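PDB 6ZC2: RahU protein from Pseudomonas aeruginosa PAO1, which is an aegerolysin that interacts with the membrane sphingolipid ceramide phosphorylethanolamine and, like its relatives, probably recognises lipid head groups at membrane surfaces. Local coordinates for residues V13-N24 with V47-G55; C78-S89 with T101-Y111. All coordinates share one frame; numbering follows the deposited sequence.

Interaction 1 (V13-N24 with V47-G55). With EDO (1,2-ethanediol), chain H.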
loop_
_atom_site.group_PDB
_atom_site.type_symbol
_atom_site.label_atom_id
_atom_site.label_comp_id
_atom_site.label_asym_id
_atom_site.label_seq_id
_atom_site.Cartn_x
_atom_site.Cartn_y
_atom_site.Cartn_z
ATOM N N VAL A 13 11.957 -0.068 -3.717
ATOM C CA VAL A 13 12.976 -0.050 -2.670
ATOM C C VAL A 13 14.269 0.506 -3.251
ATOM O O VAL A 13 14.776 0.006 -4.263
ATOM C CB VAL A 13 13.197 -1.464 -2.101
ATOM C CG1 VAL A 13 14.331 -1.476 -1.074
ATOM C CG2 VAL A 13 11.889 -2.011 -1.503
ATOM N N SER A 14 14.813 1.531 -2.608
ATOM C CA SER A 14 16.076 2.097 -3.043
ATOM C C SER A 14 17.235 1.195 -2.641
ATOM O O SER A 14 17.162 0.438 -1.665
ATOM C CB SER A 14 16.286 3.467 -2.404
ATOM O OG SER A 14 17.543 3.987 -2.790
ATOM N N LYS A 15 18.321 1.283 -3.407
ATOM C CA LYS A 15 19.550 0.631 -2.987
ATOM C C LYS A 15 20.077 1.182 -1.663
ATOM O O LYS A 15 20.928 0.539 -1.044
ATOM C CB LYS A 15 20.611 0.709 -4.092
ATOM C CG LYS A 15 20.369 -0.309 -5.203
ATOM C CD LYS A 15 21.554 -0.469 -6.138
ATOM C CE LYS A 15 22.382 -1.696 -5.781
ATOM N NZ LYS A 15 22.971 -2.347 -6.984
ATOM N N SER A 16 19.576 2.330 -1.189
ATOM C CA SER A 16 19.955 2.773 0.148
ATOM C C SER A 16 19.426 1.851 1.248
ATOM O O SER A 16 19.898 1.958 2.388
ATOM C CB SER A 16 19.555 4.238 0.405
ATOM O OG SER A 16 18.152 4.435 0.370
ATOM N N ILE A 17 18.483 0.947 0.935
ATOM C CA ILE A 17 17.911 0.018 1.907
ATOM C C ILE A 17 18.163 -1.442 1.538
ATOM O O ILE A 17 18.450 -2.271 2.415
ATOM C CB ILE A 17 16.402 0.264 2.128
ATOM C CG1 ILE A 17 16.137 1.714 2.536
ATOM C CG2 ILE A 17 15.866 -0.690 3.189
ATOM C CD1 ILE A 17 14.675 2.039 2.667
ATOM N N GLY A 18 18.029 -1.791 0.260
ATOM C CA GLY A 18 18.280 -3.155 -0.188
ATOM C C GLY A 18 17.091 -4.106 -0.132
ATOM O O GLY A 18 16.690 -4.670 -1.161
ATOM N N THR A 19 16.530 -4.309 1.064
ATOM C CA THR A 19 15.361 -5.158 1.271
ATOM C C THR A 19 14.411 -4.459 2.235
ATOM O O THR A 19 14.846 -3.941 3.269
ATOM C CB THR A 19 15.770 -6.502 1.909
ATOM O OG1 THR A 19 16.744 -7.163 1.088
ATOM C CG2 THR A 19 14.558 -7.421 2.098
ATOM N N VAL A 20 13.115 -4.461 1.909
ATOM C CA VAL A 20 12.070 -3.967 2.802
ATOM C C VAL A 20 11.124 -5.116 3.143
ATOM O O VAL A 20 10.611 -5.795 2.243
ATOM C CB VAL A 20 11.302 -2.780 2.192
ATOM C CG1 VAL A 20 10.045 -2.464 3.009
ATOM C CG2 VAL A 20 12.222 -1.565 2.111
ATOM N N GLY A 21 10.894 -5.330 4.439
ATOM C CA GLY A 21 9.863 -6.255 4.881
ATOM C C GLY A 21 8.519 -5.560 4.984
ATOM O O GLY A 21 8.401 -4.508 5.618
ATOM N N ILE A 22 7.503 -6.146 4.347
ATOM C CA ILE A 22 6.120 -5.697 4.479
ATOM C C ILE A 22 5.514 -6.478 5.638
ATOM O O ILE A 22 5.461 -7.710 5.594
ATOM C CB ILE A 22 5.324 -5.961 3.188
ATOM C CG1 ILE A 22 6.029 -5.358 1.962
ATOM C CG2 ILE A 22 3.879 -5.466 3.342
ATOM C CD1 ILE A 22 6.145 -3.846 1.981
ATOM N N ARG A 23 5.071 -5.774 6.683
ATOM C CA ARG A 23 4.578 -6.423 7.894
ATOM C C ARG A 23 3.289 -5.749 8.348
ATOM O O ARG A 23 2.985 -4.618 7.960
ATOM C CB ARG A 23 5.607 -6.360 9.050
ATOM C CG ARG A 23 7.006 -6.885 8.710
ATOM C CD ARG A 23 7.032 -8.403 8.484
ATOM N NE ARG A 23 8.364 -8.836 8.066
ATOM C CZ ARG A 23 8.724 -9.186 6.826
ATOM N NH1 ARG A 23 7.853 -9.236 5.811
ATOM N NH2 ARG A 23 9.988 -9.510 6.606
ATOM N N ASN A 24 2.540 -6.444 9.208
ATOM C CA ASN A 24 1.452 -5.819 9.958
ATOM C C ASN A 24 0.349 -5.284 9.045
ATOM O O ASN A 24 -0.258 -4.247 9.320
ATOM C CB ASN A 24 1.977 -4.715 10.875
ATOM C CG ASN A 24 3.111 -5.181 11.764
ATOM O OD1 ASN A 24 3.253 -6.374 12.045
ATOM N ND2 ASN A 24 3.918 -4.237 12.235
ATOM N N VAL A 47 0.482 -11.146 2.681
ATOM C CA VAL A 47 0.978 -9.791 2.437
ATOM C C VAL A 47 2.022 -9.420 3.481
ATOM O O VAL A 47 3.069 -8.835 3.163
ATOM C CB VAL A 47 -0.186 -8.784 2.414
ATOM C CG1 VAL A 47 0.350 -7.358 2.261
ATOM C CG2 VAL A 47 -1.161 -9.123 1.291
ATOM N N SER A 48 1.764 -9.779 4.748
ATOM C CA SER A 48 2.624 -9.473 5.896
ATOM C C SER A 48 3.891 -10.332 5.962
ATOM O O SER A 48 4.630 -10.252 6.970
ATOM C CB SER A 48 1.835 -9.616 7.198
ATOM O OG SER A 48 0.711 -8.748 7.227
ATOM N N SER A 49 4.130 -11.147 4.936
ATOM C CA SER A 49 5.333 -11.956 4.821
ATOM C C SER A 49 6.211 -11.532 3.650
ATOM O O SER A 49 7.280 -12.122 3.445
ATOM C CB SER A 49 4.960 -13.438 4.687
ATOM O OG SER A 49 4.138 -13.857 5.769
ATOM N N MET A 50 5.785 -10.535 2.869
ATOM C CA MET A 50 6.516 -10.131 1.671
ATOM C C MET A 50 7.831 -9.434 2.019
ATOM O O MET A 50 7.889 -8.605 2.932
ATOM C CB MET A 50 5.675 -9.151 0.845
ATOM C CG MET A 50 4.394 -9.713 0.278
ATOM S SD MET A 50 3.338 -8.445 -0.471
ATOM C CE MET A 50 4.274 -8.015 -1.929
ATOM N N ASN A 51 8.885 -9.756 1.259
ATOM C CA ASN A 51 10.148 -9.022 1.275
ATOM C C ASN A 51 10.376 -8.480 -0.132
ATOM O O ASN A 51 10.379 -9.252 -1.100
ATOM C CB ASN A 51 11.316 -9.937 1.662
ATOM C CG ASN A 51 11.403 -10.197 3.157
ATOM O OD1 ASN A 51 10.569 -9.757 3.934
ATOM N ND2 ASN A 51 12.445 -10.898 3.564
ATOM N N VAL A 52 10.549 -7.165 -0.252
ATOM C CA VAL A 52 10.712 -6.500 -1.543
ATOM C C VAL A 52 12.172 -6.077 -1.692
ATOM O O VAL A 52 12.738 -5.443 -0.790
ATOM C CB VAL A 52 9.751 -5.304 -1.688
ATOM C CG1 VAL A 52 9.857 -4.702 -3.095
ATOM C CG2 VAL A 52 8.312 -5.725 -1.396
ATOM N N GLN A 53 12.781 -6.430 -2.831
ATOM C CA GLN A 53 14.196 -6.184 -3.091
ATOM C C GLN A 53 14.397 -4.974 -3.995
ATOM O O GLN A 53 13.642 -4.759 -4.952
ATOM C CB GLN A 53 14.852 -7.395 -3.764
ATOM C CG GLN A 53 14.534 -8.722 -3.103
ATOM C CD GLN A 53 15.045 -8.810 -1.677
ATOM O OE1 GLN A 53 15.989 -8.110 -1.294
ATOM N NE2 GLN A 53 14.420 -9.672 -0.878
ATOM N N ALA A 54 15.445 -4.202 -3.707
ATOM C CA ALA A 54 15.827 -3.100 -4.583
ATOM C C ALA A 54 16.012 -3.590 -6.012
ATOM O O ALA A 54 16.663 -4.611 -6.254
ATOM C CB ALA A 54 17.126 -2.471 -4.082
ATOM N N GLY A 55 15.440 -2.843 -6.963
ATOM C CA GLY A 55 15.518 -3.170 -8.369
ATOM C C GLY A 55 14.379 -4.016 -8.894
ATOM O O GLY A 55 14.196 -4.087 -10.121
HETATM C C1 EDO H . 7.837 -11.214 -1.383
HETATM O O1 EDO H . 8.562 -12.087 -0.501
HETATM C C2 EDO H . 6.634 -11.952 -1.954
HETATM O O2 EDO H . 6.991 -12.561 -3.200
HETATM O O HOH W 1 11.802 -2.514 -5.363
HETATM O O HOH W 2 13.486 -0.814 -6.775
#

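Interaction 2 (C78-S89 with T101-Y111). With EDO (1,2-ethanediol), chain F; EDO (1,2-ethanediol), chain J.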
loop_
_atom_site.group_PDB
_atom_site.type_symbol
_atom_site.label_atom_id
_atom_site.label_comp_id
_atom_site.label_asym_id
_atom_site.label_seq_id
_atom_site.Cartn_x
_atom_site.Cartn_y
_atom_site.Cartn_z
ATOM N N CYS A 78 6.273 -0.876 6.711
ATOM C CA CYS A 78 7.531 -1.154 6.029
ATOM C C CYS A 78 8.651 -1.194 7.061
ATOM O O CYS A 78 8.765 -0.277 7.887
ATOM C CB CYS A 78 7.828 -0.060 4.992
ATOM S SG CYS A 78 6.619 0.028 3.651
ATOM N N TYR A 79 9.476 -2.249 7.002
ATOM C CA TYR A 79 10.589 -2.456 7.925
ATOM C C TYR A 79 11.914 -2.630 7.181
ATOM O O TYR A 79 11.973 -3.266 6.123
ATOM C CB TYR A 79 10.342 -3.699 8.818
ATOM C CG TYR A 79 9.534 -3.390 10.058
ATOM C CD1 TYR A 79 8.147 -3.294 10.022
ATOM C CD2 TYR A 79 10.170 -3.147 11.265
ATOM C CE1 TYR A 79 7.418 -2.978 11.159
ATOM C CE2 TYR A 79 9.457 -2.823 12.408
ATOM C CZ TYR A 79 8.083 -2.745 12.353
ATOM O OH TYR A 79 7.381 -2.423 13.490
ATOM N N ASP A 80 12.983 -2.072 7.758
ATOM C CA ASP A 80 14.367 -2.296 7.330
ATOM C C ASP A 80 14.976 -3.211 8.391
ATOM O O ASP A 80 15.415 -2.745 9.447
ATOM C CB ASP A 80 15.095 -0.955 7.276
ATOM C CG ASP A 80 16.592 -1.094 7.037
ATOM O OD1 ASP A 80 17.055 -2.177 6.615
ATOM O OD2 ASP A 80 17.317 -0.099 7.268
ATOM N N GLY A 81 14.973 -4.517 8.138
ATOM C CA GLY A 81 15.334 -5.435 9.211
ATOM C C GLY A 81 14.401 -5.258 10.400
ATOM O O GLY A 81 13.174 -5.230 10.247
ATOM N N ASN A 82 14.982 -5.106 11.599
ATOM C CA ASN A 82 14.225 -4.895 12.829
ATOM C C ASN A 82 13.678 -3.475 12.989
ATOM O O ASN A 82 12.898 -3.240 13.920
ATOM C CB ASN A 82 15.104 -5.226 14.046
ATOM C CG ASN A 82 15.574 -6.669 14.054
ATOM O OD1 ASN A 82 14.775 -7.579 13.871
ATOM N ND2 ASN A 82 16.871 -6.883 14.280
ATOM N N THR A 83 14.074 -2.528 12.136
ATOM C CA THR A 83 13.779 -1.110 12.339
ATOM C C THR A 83 12.567 -0.670 11.518
ATOM O O THR A 83 12.568 -0.794 10.284
ATOM C CB THR A 83 14.998 -0.274 11.955
ATOM O OG1 THR A 83 16.132 -0.712 12.712
ATOM C CG2 THR A 83 14.740 1.199 12.239
ATOM N N LYS A 84 11.551 -0.122 12.191
ATOM C CA LYS A 84 10.371 0.367 11.486
ATOM C C LYS A 84 10.723 1.574 10.619
ATOM O O LYS A 84 11.359 2.528 11.085
ATOM C CB LYS A 84 9.279 0.753 12.485
ATOM C CG LYS A 84 7.946 1.068 11.822
ATOM C CD LYS A 84 6.903 1.524 12.831
ATOM C CE LYS A 84 5.554 1.737 12.168
ATOM N NZ LYS A 84 4.537 2.282 13.116
ATOM N N MET A 85 10.280 1.542 9.361
ATOM C CA MET A 85 10.436 2.671 8.447
ATOM C C MET A 85 9.212 3.578 8.436
ATOM O O MET A 85 9.358 4.804 8.362
ATOM C CB MET A 85 10.714 2.174 7.025
ATOM C CG MET A 85 11.969 1.328 6.899
ATOM S SD MET A 85 12.029 0.386 5.365
ATOM C CE MET A 85 11.578 1.683 4.209
ATOM N N GLY A 86 8.017 3.000 8.488
ATOM C CA GLY A 86 6.791 3.772 8.478
ATOM C C GLY A 86 5.606 2.913 8.074
ATOM O O GLY A 86 5.706 1.689 7.968
ATOM N N THR A 87 4.475 3.593 7.853
ATOM C CA THR A 87 3.188 2.948 7.595
ATOM C C THR A 87 2.521 3.582 6.381
ATOM O O THR A 87 2.406 4.812 6.313
ATOM C CB THR A 87 2.253 3.099 8.806
ATOM O OG1 THR A 87 2.857 2.491 9.953
ATOM C CG2 THR A 87 0.881 2.468 8.533
ATOM N N PHE A 88 2.072 2.750 5.437
ATOM C CA PHE A 88 1.250 3.201 4.317
ATOM C C PHE A 88 -0.216 2.876 4.605
ATOM O O PHE A 88 -0.534 1.735 4.952
ATOM C CB PHE A 88 1.675 2.533 3.004
ATOM C CG PHE A 88 0.967 3.099 1.806
ATOM C CD1 PHE A 88 1.458 4.217 1.153
ATOM C CD2 PHE A 88 -0.232 2.555 1.369
ATOM C CE1 PHE A 88 0.787 4.766 0.074
ATOM C CE2 PHE A 88 -0.912 3.110 0.298
ATOM C CZ PHE A 88 -0.405 4.216 -0.348
ATOM N N SER A 89 -1.104 3.865 4.447
ATOM C CA SER A 89 -2.528 3.710 4.730
ATOM C C SER A 89 -3.343 4.308 3.591
ATOM O O SER A 89 -2.884 5.216 2.899
ATOM C CB SER A 89 -2.926 4.431 6.032
ATOM O OG SER A 89 -2.297 3.859 7.162
ATOM N N THR A 101 -8.253 8.998 0.152
ATOM C CA THR A 101 -7.030 9.438 0.806
ATOM C C THR A 101 -6.022 8.298 0.874
ATOM O O THR A 101 -6.389 7.119 0.879
ATOM C CB THR A 101 -7.283 9.985 2.226
ATOM O OG1 THR A 101 -7.917 8.981 3.025
ATOM C CG2 THR A 101 -8.149 11.238 2.184
ATOM N N TRP A 102 -4.743 8.669 0.915
ATOM C CA TRP A 102 -3.663 7.710 1.128
ATOM C C TRP A 102 -2.436 8.472 1.607
ATOM O O TRP A 102 -2.296 9.672 1.354
ATOM C CB TRP A 102 -3.347 6.895 -0.136
ATOM C CG TRP A 102 -2.916 7.738 -1.292
ATOM C CD1 TRP A 102 -1.635 8.044 -1.649
ATOM C CD2 TRP A 102 -3.767 8.406 -2.232
ATOM N NE1 TRP A 102 -1.636 8.861 -2.753
ATOM C CE2 TRP A 102 -2.933 9.102 -3.129
ATOM C CE3 TRP A 102 -5.153 8.484 -2.401
ATOM C CZ2 TRP A 102 -3.440 9.865 -4.185
ATOM C CZ3 TRP A 102 -5.655 9.244 -3.447
ATOM C CH2 TRP A 102 -4.800 9.919 -4.326
ATOM N N SER A 103 -1.549 7.767 2.309
ATOM C CA SER A 103 -0.369 8.427 2.860
ATOM C C SER A 103 0.668 7.400 3.295
ATOM O O SER A 103 0.333 6.274 3.681
ATOM C CB SER A 103 -0.744 9.292 4.068
ATOM O OG SER A 103 -1.232 8.486 5.122
ATOM N N PHE A 104 1.932 7.815 3.252
ATOM C CA PHE A 104 3.001 7.152 3.985
ATOM C C PHE A 104 3.388 8.044 5.156
ATOM O O PHE A 104 3.609 9.244 4.972
ATOM C CB PHE A 104 4.231 6.907 3.103
ATOM C CG PHE A 104 5.324 6.136 3.803
ATOM C CD1 PHE A 104 5.252 4.752 3.913
ATOM C CD2 PHE A 104 6.412 6.790 4.362
ATOM C CE1 PHE A 104 6.250 4.040 4.561
ATOM C CE2 PHE A 104 7.413 6.080 5.013
ATOM C CZ PHE A 104 7.334 4.708 5.107
ATOM N N THR A 105 3.463 7.462 6.356
ATOM C CA THR A 105 3.899 8.199 7.536
ATOM C C THR A 105 5.220 7.618 8.009
ATOM O O THR A 105 5.256 6.452 8.429
ATOM C CB THR A 105 2.849 8.119 8.646
ATOM O OG1 THR A 105 1.603 8.614 8.141
ATOM C CG2 THR A 105 3.267 8.957 9.852
ATOM N N PRO A 106 6.317 8.373 7.962
ATOM C CA PRO A 106 7.614 7.822 8.373
ATOM C C PRO A 106 7.716 7.702 9.886
ATOM O O PRO A 106 7.210 8.538 10.636
ATOM C CB PRO A 106 8.618 8.855 7.845
ATOM C CG PRO A 106 7.837 10.155 7.863
ATOM C CD PRO A 106 6.427 9.769 7.493
ATOM N N ALA A 107 8.404 6.646 10.333
ATOM C CA ALA A 107 8.618 6.441 11.764
ATOM C C ALA A 107 9.647 7.409 12.334
ATOM O O ALA A 107 9.628 7.693 13.539
ATOM C CB ALA A 107 9.066 5.000 12.010
ATOM N N SER A 108 10.565 7.892 11.498
ATOM C CA SER A 108 11.578 8.867 11.879
ATOM C C SER A 108 12.127 9.458 10.592
ATOM O O SER A 108 11.802 9.000 9.493
ATOM C CB SER A 108 12.719 8.216 12.670
ATOM O OG SER A 108 13.569 7.492 11.796
ATOM N N ALA A 109 12.994 10.459 10.738
ATOM C CA ALA A 109 13.609 11.064 9.564
ATOM C C ALA A 109 14.685 10.188 8.931
ATOM O O ALA A 109 15.274 10.595 7.922
ATOM C CB ALA A 109 14.180 12.437 9.914
ATOM N N ASP A 110 14.957 9.002 9.484
ATOM C CA ASP A 110 15.923 8.108 8.862
ATOM C C ASP A 110 15.394 7.466 7.583
ATOM O O ASP A 110 16.194 6.953 6.792
ATOM C CB ASP A 110 16.338 7.009 9.847
ATOM C CG ASP A 110 17.178 7.535 11.003
ATOM O OD1 ASP A 110 17.793 8.614 10.864
ATOM O OD2 ASP A 110 17.228 6.860 12.056
ATOM N N TYR A 111 14.076 7.469 7.364
ATOM C CA TYR A 111 13.481 6.856 6.183
ATOM C C TYR A 111 12.414 7.781 5.624
ATOM O O TYR A 111 11.749 8.503 6.372
ATOM C CB TYR A 111 12.824 5.499 6.500
ATOM C CG TYR A 111 13.783 4.508 7.110
ATOM C CD1 TYR A 111 14.616 3.735 6.308
ATOM C CD2 TYR A 111 13.868 4.354 8.488
ATOM C CE1 TYR A 111 15.509 2.827 6.865
ATOM C CE2 TYR A 111 14.758 3.450 9.060
ATOM C CZ TYR A 111 15.574 2.688 8.246
ATOM O OH TYR A 111 16.451 1.796 8.831
HETATM C C1 EDO F . 4.920 5.523 11.404
HETATM O O1 EDO F . 5.591 4.934 12.528
HETATM C C2 EDO F . 3.434 5.653 11.713
HETATM O O2 EDO F . 2.912 4.374 12.091
HETATM C C1 EDO J . -3.941 12.056 -0.659
HETATM O O1 EDO J . -4.645 11.686 0.529
HETATM C C2 EDO J . -4.950 12.401 -1.748
HETATM O O2 EDO J . -6.154 12.903 -1.152
HETATM O O HOH W 3 12.970 4.738 12.014
HETATM O O HOH W 4 0.172 6.598 6.795
#

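Interaction 1 (V13-N24 with V47-G55)
Val20 and Val52 form a hydrogen-bonded antiparallel pair, Val20 N to Val52 O 2.9 Å and Val52 N to Val20 O 2.8 Å, and Thr19–Gln53 and Gly21–Asn51 flank it as non-hydrogen-bonded pairs. Strand segments 19-24 and 51-53 run antiparallel, 154° between their directions, and the ladder continues through Ile22 N to Met50 O and Ala54 N to Gly18 O. One face is polar. Thr19 OG1 donates to Gln53 OE1 at 2.7 Å, the two side chains lying alongside because the glutamine chain folds back at chi2 (-63°). Arg23 likewise bends at chi2, which carries its guanidinium back over Gly21 CA, where the lack of a side chain lets it lie close. Arg23 NH2 meets a lone pair of Asn51 OD1 at 2.7 Å, with guanidinium and amide nearly coplanar, while Arg23 NH1 reaches Met50 O from above the carbonyl plane at 2.9 Å. Met50 O thus takes two donors. The other face turns Val20, Val52 and Ile22 inward. Val13, ending strand 6-13 of the other sheet, meets Val52 CG1 with CG2 at 3.7 Å, and Ile22 sends CG1 to Met50 CB and CG2 to Val47 CG1, against Ile60 of strand 58-63. One water links Val13 N to Gln53 O, another Val13 O to Gly55 N. This is a short edge strand closing the five-stranded antiparallel sheet of the aegerolysin beta-sandwich.

Interaction 2 (C78-S89 with T101-Y111)
The Tyr111 ring lies flat against Met85, whose CG sits over the ring centre, 3.6 Å from the centroid and 12° off its normal. Met85 SD comes in obliquely, a Met-aromatic contact. Tyr111 OH donates to Asp80 OD2 at 2.6 Å, on the anti side of the carboxylate, whose plane is almost perpendicular to the ring. Beside it lies a classic beta bulge, Met85 and Gly86 both facing Cys78. Gly86 suits it, since a CB here would collide with Thr105 O and Phe104 CZ. Phe104, CG anti to its backbone N (chi1 -176°), swings toward Gly86, its CZ coming to 3.5 Å from Gly86 CA; Cys78 SG lies at the edge of the Phe104 ring, and Phe88 CZ packs on Trp102 CB at 4.0 Å. The opposite face is looser and wetter. Thr87, Ser89, Ser103 and Thr105 carry small hydroxyl side chains, and one water joins Thr87 O, Ser103 OG and Thr105 OG1. An ethanediol, probably from the crystallisation liquor, bridges Lys84 NZ and Thr87 OG1, the latter also bonded to Asp77. Between the faces run paired backbone bonds, such as Thr105 N to Thr87 O at 2.9 Å, strand segments 83-89 and 101-106 lying at 165°. This is an antiparallel hairpin, 83-92 with 101-106, at the sheet's rim, with Tyr111 of the facing sheet packed against it, as in a beta-sandwich.

Interactions 1 and 2 border the same five-stranded antiparallel sheet at its two outermost strands, 51-53 and 101-106. Strand 19-27 of interaction 1 neighbours strand 72-80, whose end, 78-80, belongs to interaction 2; a probable hydrogen bond from Tyr79 N to Gly21 O joins them, and the centres lie about 11 Å apart. Both are partly buried. Their apolar sides merge in the interior, where Ile17 and Val20 of interaction 1 pack on Met85 of interaction 2. The chemistry differs: aliphatic side chains fill the core part of interaction 1, whereas aromatic rings and sulfur dominate in interaction 2. At the surface, interaction 1 uses direct arginine and amide bonds, while interaction 2 relies more on hydroxyls linked through water.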